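Long-range contacts in (R)-specific secondary-alkylsulfatase (PDB 4AXH), which hydrolyses (R)-secondary alkyl sulfates with strict inversion of configuration, releasing (S)-alcohols and sulfate with the help of a pair of zinc ions: residues 81-86 with 251-257; 565-571 with 585-590. All blocks are in the same frame, centred on the assembly; numbering follows the deposited sequence.

Contact 1: residues 81-86 with 251-257; sequences QVVWDM and KTTATNA
V83 and W84 carry the buried part of this contact, where the 251-257 loop runs roughly antiparallel to 81-86. V83 O accepts a nearly straight bond from T255 N (2.9 Å, 174° at the hydrogen), taken in the carbonyl plane on a lone pair; V83 CA returns a CA-H...O contact to T255 O. With CG1 anti to the backbone N (chi1 167°), V83 sets that methyl 3.7 Å from A257 CB. W84 presents the benzo edge of its indole to the loop: T252 O lies near the ring plane, 3.1 Å from CZ3, while NE1 is bonded to G129 O. Next to it M86 SD rests on K251 CG, the lysine chain bending off so that NZ reaches D246. V83 and W84 both face I75, a classic beta bulge of the short 74-76/82-85 sheet. The partly exposed end is looser. The side chains of Q81 and N256 cross at about a right angle, their amide planes 40° apart, without a hydrogen bond between them, and N256 ND2 gives V82 O a weak bond of 3.4 Å. T255 OG1 turns to Y535. The chemistry, one firm backbone bond amid apolar and ring-edge contacts, implies an irregular loop joined to a bulged strand, not a continuous sheet.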
# COMPACT_ATOMS: atom_id res chain seq x y z
N GLN A 81 -0.51 -38.22 12.60
CA GLN A 81 -0.73 -37.65 11.26
C GLN A 81 0.55 -36.98 10.73
O GLN A 81 1.27 -36.35 11.50
CB GLN A 81 -1.87 -36.62 11.21
CG GLN A 81 -2.98 -36.74 12.23
CD GLN A 81 -3.79 -35.46 12.24
OE1 GLN A 81 -3.46 -34.47 12.90
NE2 GLN A 81 -4.85 -35.43 11.46
N VAL A 82 0.78 -37.07 9.40
CA VAL A 82 1.95 -36.52 8.71
C VAL A 82 1.92 -35.00 8.73
O VAL A 82 0.90 -34.40 8.39
CB VAL A 82 2.14 -37.10 7.27
CG1 VAL A 82 3.55 -36.81 6.74
CG2 VAL A 82 1.89 -38.60 7.23
N VAL A 83 3.05 -34.40 9.17
CA VAL A 83 3.28 -32.96 9.30
C VAL A 83 4.16 -32.47 8.13
O VAL A 83 3.89 -31.41 7.57
CB VAL A 83 3.93 -32.62 10.69
CG1 VAL A 83 4.49 -31.20 10.75
CG2 VAL A 83 2.93 -32.82 11.80
N TRP A 84 5.22 -33.26 7.82
CA TRP A 84 6.22 -32.96 6.81
C TRP A 84 6.64 -34.25 6.14
O TRP A 84 7.09 -35.18 6.83
CB TRP A 84 7.44 -32.31 7.47
CG TRP A 84 8.41 -31.69 6.49
CD1 TRP A 84 9.63 -32.17 6.13
CD2 TRP A 84 8.21 -30.48 5.75
NE1 TRP A 84 10.22 -31.31 5.21
CE2 TRP A 84 9.37 -30.27 4.96
CE3 TRP A 84 7.16 -29.55 5.67
CZ2 TRP A 84 9.52 -29.14 4.16
CZ3 TRP A 84 7.31 -28.44 4.85
CH2 TRP A 84 8.48 -28.24 4.12
N ASP A 85 6.52 -34.31 4.81
CA ASP A 85 6.87 -35.48 4.00
C ASP A 85 7.76 -35.07 2.83
O ASP A 85 7.32 -34.34 1.93
CB ASP A 85 5.58 -36.19 3.50
CG ASP A 85 5.73 -37.64 3.07
OD1 ASP A 85 6.90 -38.13 3.01
OD2 ASP A 85 4.68 -38.29 2.78
N MET A 86 9.02 -35.51 2.86
CA MET A 86 10.01 -35.25 1.81
C MET A 86 9.98 -36.37 0.75
O MET A 86 10.29 -36.11 -0.41
CB MET A 86 11.41 -35.10 2.41
CG MET A 86 11.72 -33.69 2.83
SD MET A 86 11.83 -32.50 1.45
CE MET A 86 13.20 -33.20 0.58
N LYS A 251 9.57 -26.55 -0.04
CA LYS A 251 8.72 -27.49 -0.78
C LYS A 251 7.24 -27.14 -0.70
O LYS A 251 6.60 -27.03 -1.73
CB LYS A 251 8.99 -28.94 -0.32
CG LYS A 251 10.45 -29.46 -0.42
CD LYS A 251 11.10 -29.32 -1.79
CE LYS A 251 10.57 -30.24 -2.87
NZ LYS A 251 10.62 -29.60 -4.20
N THR A 252 6.70 -26.96 0.53
CA THR A 252 5.27 -26.70 0.81
C THR A 252 5.17 -26.26 2.27
O THR A 252 6.19 -26.27 2.97
CB THR A 252 4.41 -28.00 0.58
OG1 THR A 252 3.01 -27.76 0.87
CG2 THR A 252 4.94 -29.21 1.37
N THR A 253 3.94 -25.93 2.74
CA THR A 253 3.72 -25.59 4.15
C THR A 253 3.49 -26.83 4.98
O THR A 253 2.98 -27.85 4.50
CB THR A 253 2.61 -24.53 4.37
OG1 THR A 253 1.37 -24.94 3.77
CG2 THR A 253 3.02 -23.12 3.90
N ALA A 254 3.85 -26.73 6.27
CA ALA A 254 3.69 -27.80 7.24
C ALA A 254 2.20 -28.03 7.47
O ALA A 254 1.40 -27.08 7.53
CB ALA A 254 4.40 -27.46 8.54
N THR A 255 1.83 -29.30 7.56
CA THR A 255 0.46 -29.74 7.74
C THR A 255 0.18 -30.35 9.12
O THR A 255 1.06 -30.96 9.71
CB THR A 255 0.05 -30.64 6.54
OG1 THR A 255 -1.32 -30.97 6.67
CG2 THR A 255 0.88 -31.92 6.42
N ASN A 256 -1.06 -30.17 9.63
CA ASN A 256 -1.56 -30.74 10.89
C ASN A 256 -0.61 -30.52 12.10
O ASN A 256 -0.44 -31.40 12.95
CB ASN A 256 -1.86 -32.25 10.69
CG ASN A 256 -2.77 -32.56 9.53
OD1 ASN A 256 -3.95 -32.21 9.55
ND2 ASN A 256 -2.25 -33.23 8.50
N ALA A 257 -0.02 -29.32 12.19
CA ALA A 257 0.95 -29.08 13.25
C ALA A 257 0.64 -27.96 14.24
O ALA A 257 -0.40 -27.29 14.13
CB ALA A 257 2.32 -28.91 12.64

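Contact 2: residues 565-571 with 585-590; sequences AVGHDMT and LTLRNG
A565 starts the contact by laying CB 3.9 Å from G590 CA, with L587 CD1 a little farther off on the same methyl. A565 to H568 form a type II turn, closed by H568 N to A565 O, with G567 at a positive phi. Within it V566 has CG2 anti to its carbonyl carbon and facing the peptide of N589 at van der Waals distance. H568 touches through its backbone, O lying 3.4 Å from L587 CD2; its imidazole leads off to E644 by ND1. D569 comes next, reaching across with its carboxylate: OD1 takes a weak, bent bond from N589 N (3.3 Å, 143°), and OD2 lies against the R588 CG methylene. Its charge does not meet that of the guanidinium; R588, bent at chi3 (91°), instead makes salt bridges with D371 and D374 of the second subunit. At M570 the pairing becomes regular: M570 and L587 are an antiparallel hydrogen-bonded pair, M570 N giving to L587 O at 3.1 Å and L587 N to M570 O at 2.8 Å. Their side chains share a face, M570 CG and CE both packing on L587 CD2. T571 follows as the non-hydrogen-bonded partner of T586, its CG2 4.0 Å from T586 CB on the other face. This is the open end of the hairpin 570-576/581-588 in the C-terminal domain. Strand 591-596 flanks 581-588 on its far side, where T586 bonds to T593; helix 640-646 covers the M570 face through K641, E644 and F645, and L560, before helix 562-565, packs on A565 and L587.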
# COMPACT_ATOMS: atom_id res chain seq x y z
N ALA A 565 -26.90 -4.52 13.87
CA ALA A 565 -26.43 -3.65 14.95
C ALA A 565 -27.00 -2.22 14.93
O ALA A 565 -26.91 -1.52 15.94
CB ALA A 565 -24.91 -3.62 14.99
N VAL A 566 -27.60 -1.81 13.80
CA VAL A 566 -28.23 -0.49 13.65
C VAL A 566 -29.45 -0.44 14.58
O VAL A 566 -30.29 -1.35 14.55
CB VAL A 566 -28.56 -0.13 12.17
CG1 VAL A 566 -29.58 1.00 12.07
CG2 VAL A 566 -27.30 0.25 11.39
N GLY A 567 -29.50 0.62 15.40
CA GLY A 567 -30.55 0.85 16.38
C GLY A 567 -30.31 0.13 17.69
O GLY A 567 -31.24 -0.01 18.49
N HIS A 568 -29.08 -0.34 17.92
CA HIS A 568 -28.70 -1.02 19.16
C HIS A 568 -27.56 -0.27 19.87
O HIS A 568 -26.78 -0.88 20.61
CB HIS A 568 -28.34 -2.50 18.90
CG HIS A 568 -29.52 -3.35 18.54
ND1 HIS A 568 -30.18 -4.12 19.48
CD2 HIS A 568 -30.13 -3.51 17.34
CE1 HIS A 568 -31.15 -4.73 18.83
NE2 HIS A 568 -31.17 -4.40 17.54
N ASP A 569 -27.49 1.07 19.66
CA ASP A 569 -26.48 1.95 20.24
C ASP A 569 -26.37 1.76 21.72
O ASP A 569 -27.39 1.63 22.40
CB ASP A 569 -26.77 3.42 19.89
CG ASP A 569 -26.71 3.77 18.40
OD1 ASP A 569 -26.72 2.84 17.56
OD2 ASP A 569 -26.67 4.98 18.08
N MET A 570 -25.14 1.67 22.22
CA MET A 570 -24.78 1.40 23.61
C MET A 570 -23.30 1.66 23.83
O MET A 570 -22.54 1.77 22.87
CB MET A 570 -25.08 -0.07 23.97
CG MET A 570 -24.40 -1.06 23.05
SD MET A 570 -24.40 -2.77 23.61
CE MET A 570 -25.80 -3.39 22.69
N THR A 571 -22.88 1.71 25.10
CA THR A 571 -21.50 1.89 25.54
C THR A 571 -21.21 0.81 26.56
O THR A 571 -22.05 0.53 27.42
CB THR A 571 -21.27 3.28 26.13
OG1 THR A 571 -22.24 3.50 27.15
CG2 THR A 571 -21.34 4.38 25.08
N LEU A 585 -15.67 0.65 25.24
CA LEU A 585 -16.30 0.41 23.93
C LEU A 585 -17.47 1.33 23.76
O LEU A 585 -18.06 1.78 24.74
CB LEU A 585 -16.83 -1.03 23.78
CG LEU A 585 -15.87 -2.20 23.72
CD1 LEU A 585 -16.64 -3.49 23.44
CD2 LEU A 585 -14.86 -2.02 22.61
N THR A 586 -17.81 1.60 22.50
CA THR A 586 -18.95 2.41 22.07
C THR A 586 -19.49 1.87 20.75
O THR A 586 -18.72 1.66 19.82
CB THR A 586 -18.71 3.95 22.13
OG1 THR A 586 -19.34 4.59 21.01
CG2 THR A 586 -17.22 4.35 22.22
N LEU A 587 -20.80 1.57 20.70
CA LEU A 587 -21.51 1.05 19.51
C LEU A 587 -22.48 2.11 19.07
O LEU A 587 -23.43 2.41 19.78
CB LEU A 587 -22.23 -0.29 19.80
CG LEU A 587 -23.29 -0.77 18.79
CD1 LEU A 587 -22.71 -0.95 17.40
CD2 LEU A 587 -23.93 -2.07 19.26
N ARG A 588 -22.21 2.71 17.91
CA ARG A 588 -23.02 3.81 17.38
C ARG A 588 -23.16 3.64 15.90
O ARG A 588 -22.16 3.40 15.22
CB ARG A 588 -22.34 5.15 17.70
CG ARG A 588 -23.31 6.29 17.84
CD ARG A 588 -22.64 7.53 18.40
NE ARG A 588 -22.14 8.36 17.31
CZ ARG A 588 -22.69 9.51 16.93
NH1 ARG A 588 -23.74 10.00 17.58
NH2 ARG A 588 -22.18 10.18 15.91
N ASN A 589 -24.38 3.74 15.39
CA ASN A 589 -24.72 3.60 13.97
C ASN A 589 -24.22 2.27 13.40
O ASN A 589 -23.78 2.23 12.25
CB ASN A 589 -24.18 4.80 13.17
CG ASN A 589 -24.82 6.10 13.52
OD1 ASN A 589 -26.04 6.26 13.38
ND2 ASN A 589 -24.03 7.09 13.92
N GLY A 590 -24.24 1.21 14.21
CA GLY A 590 -23.76 -0.12 13.83
C GLY A 590 -22.26 -0.22 13.59
O GLY A 590 -21.81 -1.11 12.85

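In the fold
The centre of contact 1 lies about 15 Å, and that of contact 2 about 36 Å, from the centre of the chain. The 251-257 loop belongs to the metallo-beta-lactamase part, the T253 side chain about 10 Å from a zinc ion and 7 Å from the side chains of the sulfate-binding Q232 and Y417; contact 2 is in the C-terminal domain, away from the known sites. They share no helix or strand. Both are partly buried, but contact 1 joins a loop to a sequence-distant bulged strand by one firm backbone bond with aromatic and aliphatic packing, whereas contact 2 has paired hairpin bonds and, at its outer end, charged and polar groups (R588, N589) that meet the second subunit.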